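Local coordinates for bifunctional protein PutA (Bdellovibrio bacteriovorus, PDB 5UR2), which probably oxidises proline to glutamate in two steps, with an FAD-dependent proline dehydrogenase and an NAD-dependent glutamate semialdehyde dehydrogenase on one chain, at residues K215-L218 with K219-R223; T249-V252 with F253-I257. One frame throughout, in Å; residues are numbered along the deposited sequence.

Contact 1: residues K215-L218 with K219-R223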
# COMPACT_ATOMS: atom_id res chain seq x y z
N LYS B 215 33.96 23.50 27.79
CA LYS B 215 34.25 23.36 29.21
C LYS B 215 35.00 24.58 29.75
O LYS B 215 34.70 25.06 30.85
CB LYS B 215 35.04 22.08 29.45
CG LYS B 215 35.52 21.92 30.88
CD LYS B 215 35.89 20.47 31.18
CE LYS B 215 37.02 19.94 30.30
NZ LYS B 215 37.49 18.65 30.86
N LYS B 216 35.98 25.08 28.99
CA LYS B 216 36.72 26.26 29.43
C LYS B 216 35.79 27.47 29.53
O LYS B 216 35.90 28.26 30.48
CB LYS B 216 37.88 26.56 28.48
CG LYS B 216 38.58 27.90 28.78
CD LYS B 216 39.67 28.19 27.76
CE LYS B 216 39.76 29.68 27.45
NZ LYS B 216 40.03 30.51 28.65
N ILE B 217 34.89 27.65 28.56
CA ILE B 217 33.98 28.80 28.61
C ILE B 217 33.03 28.68 29.79
O ILE B 217 32.80 29.66 30.52
CB ILE B 217 33.22 28.95 27.27
CG1 ILE B 217 34.18 29.36 26.16
CG2 ILE B 217 32.07 29.95 27.41
CD1 ILE B 217 33.56 29.31 24.76
N LEU B 218 32.46 27.49 30.01
CA LEU B 218 31.55 27.30 31.14
C LEU B 218 32.25 27.61 32.46
O LEU B 218 31.71 28.32 33.31
CB LEU B 218 30.98 25.88 31.14
CG LEU B 218 29.98 25.62 30.00
CD1 LEU B 218 29.71 24.13 29.81
CD2 LEU B 218 28.70 26.37 30.26
N LYS B 219 33.47 27.09 32.64
CA LYS B 219 34.24 27.40 33.84
C LYS B 219 34.48 28.89 33.99
O LYS B 219 34.37 29.43 35.09
CB LYS B 219 35.57 26.64 33.82
CG LYS B 219 35.44 25.15 34.05
CD LYS B 219 36.65 24.36 33.55
CE LYS B 219 37.90 24.62 34.39
NZ LYS B 219 39.05 23.83 33.87
N ASP B 220 34.80 29.57 32.88
CA ASP B 220 35.05 31.01 32.94
C ASP B 220 33.80 31.76 33.38
O ASP B 220 33.90 32.76 34.10
CB ASP B 220 35.52 31.56 31.58
CG ASP B 220 36.92 31.09 31.20
OD1 ASP B 220 37.62 30.54 32.07
OD2 ASP B 220 37.32 31.31 30.03
N ARG B 221 32.62 31.31 32.96
CA ARG B 221 31.41 32.03 33.34
C ARG B 221 31.02 31.73 34.78
O ARG B 221 30.49 32.62 35.46
CB ARG B 221 30.27 31.66 32.39
CG ARG B 221 30.59 31.85 30.91
CD ARG B 221 30.54 33.30 30.49
NE ARG B 221 30.97 33.51 29.10
CZ ARG B 221 30.18 33.49 28.03
NH1 ARG B 221 28.88 33.26 28.15
NH2 ARG B 221 30.69 33.71 26.83
N LEU B 222 31.29 30.51 35.25
CA LEU B 222 30.99 30.13 36.63
C LEU B 222 31.97 30.74 37.62
O LEU B 222 31.59 31.08 38.75
CB LEU B 222 31.01 28.61 36.80
CG LEU B 222 29.68 27.91 37.03
CD1 LEU B 222 29.93 26.46 37.46
CD2 LEU B 222 28.88 28.65 38.07
N ARG B 223 33.23 30.87 37.22
CA ARG B 223 34.28 31.28 38.14
C ARG B 223 33.96 32.55 38.92
O ARG B 223 34.11 32.53 40.15
CB ARG B 223 35.61 31.41 37.38
CG ARG B 223 36.83 31.67 38.28
CD ARG B 223 38.15 31.61 37.49
NE ARG B 223 38.44 30.27 36.97
CZ ARG B 223 38.32 29.91 35.69
NH1 ARG B 223 37.90 30.76 34.76
NH2 ARG B 223 38.64 28.67 35.35
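The guanidinium of R221 has the CG2 methyl of I217 over one face, 3.9 Å above its plane and displaced toward the rim, a van der Waals contact of methyl on guanidinium one helical turn apart. The two side chains run alongside each other in the same direction, and the bend of R221 at its second torsion (chi2 -77°) brings the guanidinium next to I217. NH1 of R221 forms a salt bridge with E152 and a hydrogen bond with the carbonyl of L202. In the guanidinium of R223, the carboxylate of D220 sits at the edge and in the plane, and the carbonyl oxygen of K219 lies over one face, off centre.

D220 is the shared acceptor of a salt-bridge network. Its OD2 takes K216 NZ at 3.1 Å through the syn lone pair, while its OD1 takes R223 NH1 at 2.7 Å on the anti side, 23° out of the carboxylate plane. With each oxygen engaged by a different cation, rotation of the carboxylate is probably restrained. K216 reaches it by bending at its last two torsions. On another flank of the helix K215 and K219 lie side by side, CG of K215 3.8 Å from CD of K219; K215 NZ forms salt bridges with E251 and E255, K219 NZ with E255. Regular i to i+4 backbone bonds run beneath, among them K219 N to K215 O at 3.0 Å.

All of this belongs to helix 211-232, which links barrel strands 194-197 and 235-238; L218 and L222 pack against helix 246-257, and I217 and R221 against Y203.

Contact 2: residues T249-V252 with F253-I257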
# COMPACT_ATOMS: atom_id res chain seq x y z
N THR B 249 28.92 18.83 33.11
CA THR B 249 28.74 19.56 34.37
C THR B 249 29.69 19.06 35.44
O THR B 249 30.23 19.85 36.23
CB THR B 249 27.28 19.45 34.83
OG1 THR B 249 26.43 19.94 33.78
CG2 THR B 249 27.04 20.29 36.09
N LEU B 250 29.92 17.75 35.49
CA LEU B 250 30.80 17.20 36.51
C LEU B 250 32.26 17.62 36.27
O LEU B 250 32.97 17.95 37.22
CB LEU B 250 30.65 15.69 36.56
CG LEU B 250 29.27 15.24 37.07
CD1 LEU B 250 29.17 13.73 37.14
CD2 LEU B 250 28.96 15.88 38.42
N GLU B 251 32.71 17.60 35.01
CA GLU B 251 34.06 18.09 34.71
C GLU B 251 34.18 19.58 35.00
O GLU B 251 35.19 20.03 35.56
CB GLU B 251 34.41 17.80 33.24
CG GLU B 251 34.56 16.32 32.95
CD GLU B 251 35.18 16.04 31.60
OE1 GLU B 251 35.63 16.99 30.92
OE2 GLU B 251 35.21 14.86 31.22
N VAL B 252 33.17 20.37 34.63
CA VAL B 252 33.21 21.80 34.92
C VAL B 252 33.36 22.02 36.42
O VAL B 252 34.23 22.77 36.88
CB VAL B 252 31.95 22.48 34.36
CG1 VAL B 252 31.78 23.88 34.90
CG2 VAL B 252 31.97 22.47 32.82
N PHE B 253 32.53 21.34 37.21
CA PHE B 253 32.49 21.56 38.66
C PHE B 253 33.78 21.14 39.33
O PHE B 253 34.36 21.88 40.13
CB PHE B 253 31.30 20.81 39.26
CG PHE B 253 31.23 20.91 40.75
CD1 PHE B 253 30.71 22.06 41.35
CD2 PHE B 253 31.64 19.85 41.55
CE1 PHE B 253 30.63 22.14 42.74
CE2 PHE B 253 31.56 19.94 42.92
CZ PHE B 253 31.06 21.08 43.52
N THR B 254 34.23 19.91 39.06
CA THR B 254 35.38 19.38 39.78
C THR B 254 36.66 20.12 39.41
O THR B 254 37.49 20.39 40.28
CB THR B 254 35.51 17.87 39.53
OG1 THR B 254 35.49 17.60 38.12
CG2 THR B 254 34.39 17.11 40.22
N GLU B 255 36.84 20.46 38.13
CA GLU B 255 38.03 21.21 37.76
C GLU B 255 38.01 22.60 38.37
O GLU B 255 39.04 23.10 38.82
CB GLU B 255 38.16 21.29 36.23
CG GLU B 255 38.47 19.95 35.52
CD GLU B 255 38.53 20.11 34.00
OE1 GLU B 255 38.66 21.25 33.54
OE2 GLU B 255 38.47 19.11 33.26
N LEU B 256 36.83 23.22 38.42
CA LEU B 256 36.71 24.58 38.95
C LEU B 256 37.08 24.63 40.43
O LEU B 256 37.90 25.46 40.84
CB LEU B 256 35.29 25.11 38.71
CG LEU B 256 35.07 26.59 38.98
CD1 LEU B 256 36.01 27.46 38.13
CD2 LEU B 256 33.61 26.95 38.70
N ILE B 257 36.48 23.77 41.26
CA ILE B 257 36.70 23.84 42.70
C ILE B 257 38.02 23.22 43.13
O ILE B 257 38.37 23.29 44.32
CB ILE B 257 35.59 23.18 43.55
CG1 ILE B 257 35.66 21.65 43.48
CG2 ILE B 257 34.18 23.65 43.11
CD1 ILE B 257 34.82 20.96 44.59
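T254 meets L250 one turn back along the helix, and its side chain can be followed from the backbone outward. CB lies 3.4 Å from L250 O. From there the branches divide: CG2 also stays 3.4 Å from L250 O, while OG1 closes to 2.7 Å and donates a hydrogen bond to it. The first torsion (chi1 51°) sets OG1 between the backbone N and the carbonyl carbon, which swings the hydroxyl back over the preceding turn. L250 O is therefore gripped twice by one residue, since T254 N also bonds to it at 3.0 Å. The two donors arrive from opposite faces of the carbonyl plane, each tilted 26° from it. Beyond the helix, T254 touches L286 and F289 of helix 279-293.

E251 and E255, also a turn apart, bring their carboxylates close, OE1 of E251 standing 4.2 Å from OE2 of E255. This pairing of like charges is probably offset by the lysines of helix 211-232, and W211 donates a hydrogen bond to E251. E255 lays its CB and CG along the carbonyl of E251, CG 3.3 Å from E251 O. L250, V252, F253, L256 and I257 give the helix its apolar side chains. The ring of F253 carries CG2 of I257 over one face, 3.9 Å above the plane and toward the rim, and meets F297 edge-to-face.

The threonine hydroxyl bonded to the carbonyl four residues earlier is a familiar intrahelical arrangement. It occurs here in an amphipathic outer helix of the proline dehydrogenase TIM barrel, helix 246-257 of the beta-alpha-beta unit between strands 235-238 and 268-273.

Overall arrangement
Contacts 1 and 2 lie in successive outer helices of the same barrel, 211-232 and 246-257, with centres about 9 Å apart. Contact 1 is partly buried and rich in charge, with side chains bridging turns through salt bridges; contact 2 is the more buried, and its cross-turn side-chain bond runs from a hydroxyl to a backbone carbonyl. The helices meet along a mixed interface. Opposite charges join in K215 NZ to E251 OE1, 2.5 Å, and K219 NZ to E255 OE1, 2.6 Å, while L222 CB packs on L256 CD2 at 3.6 Å.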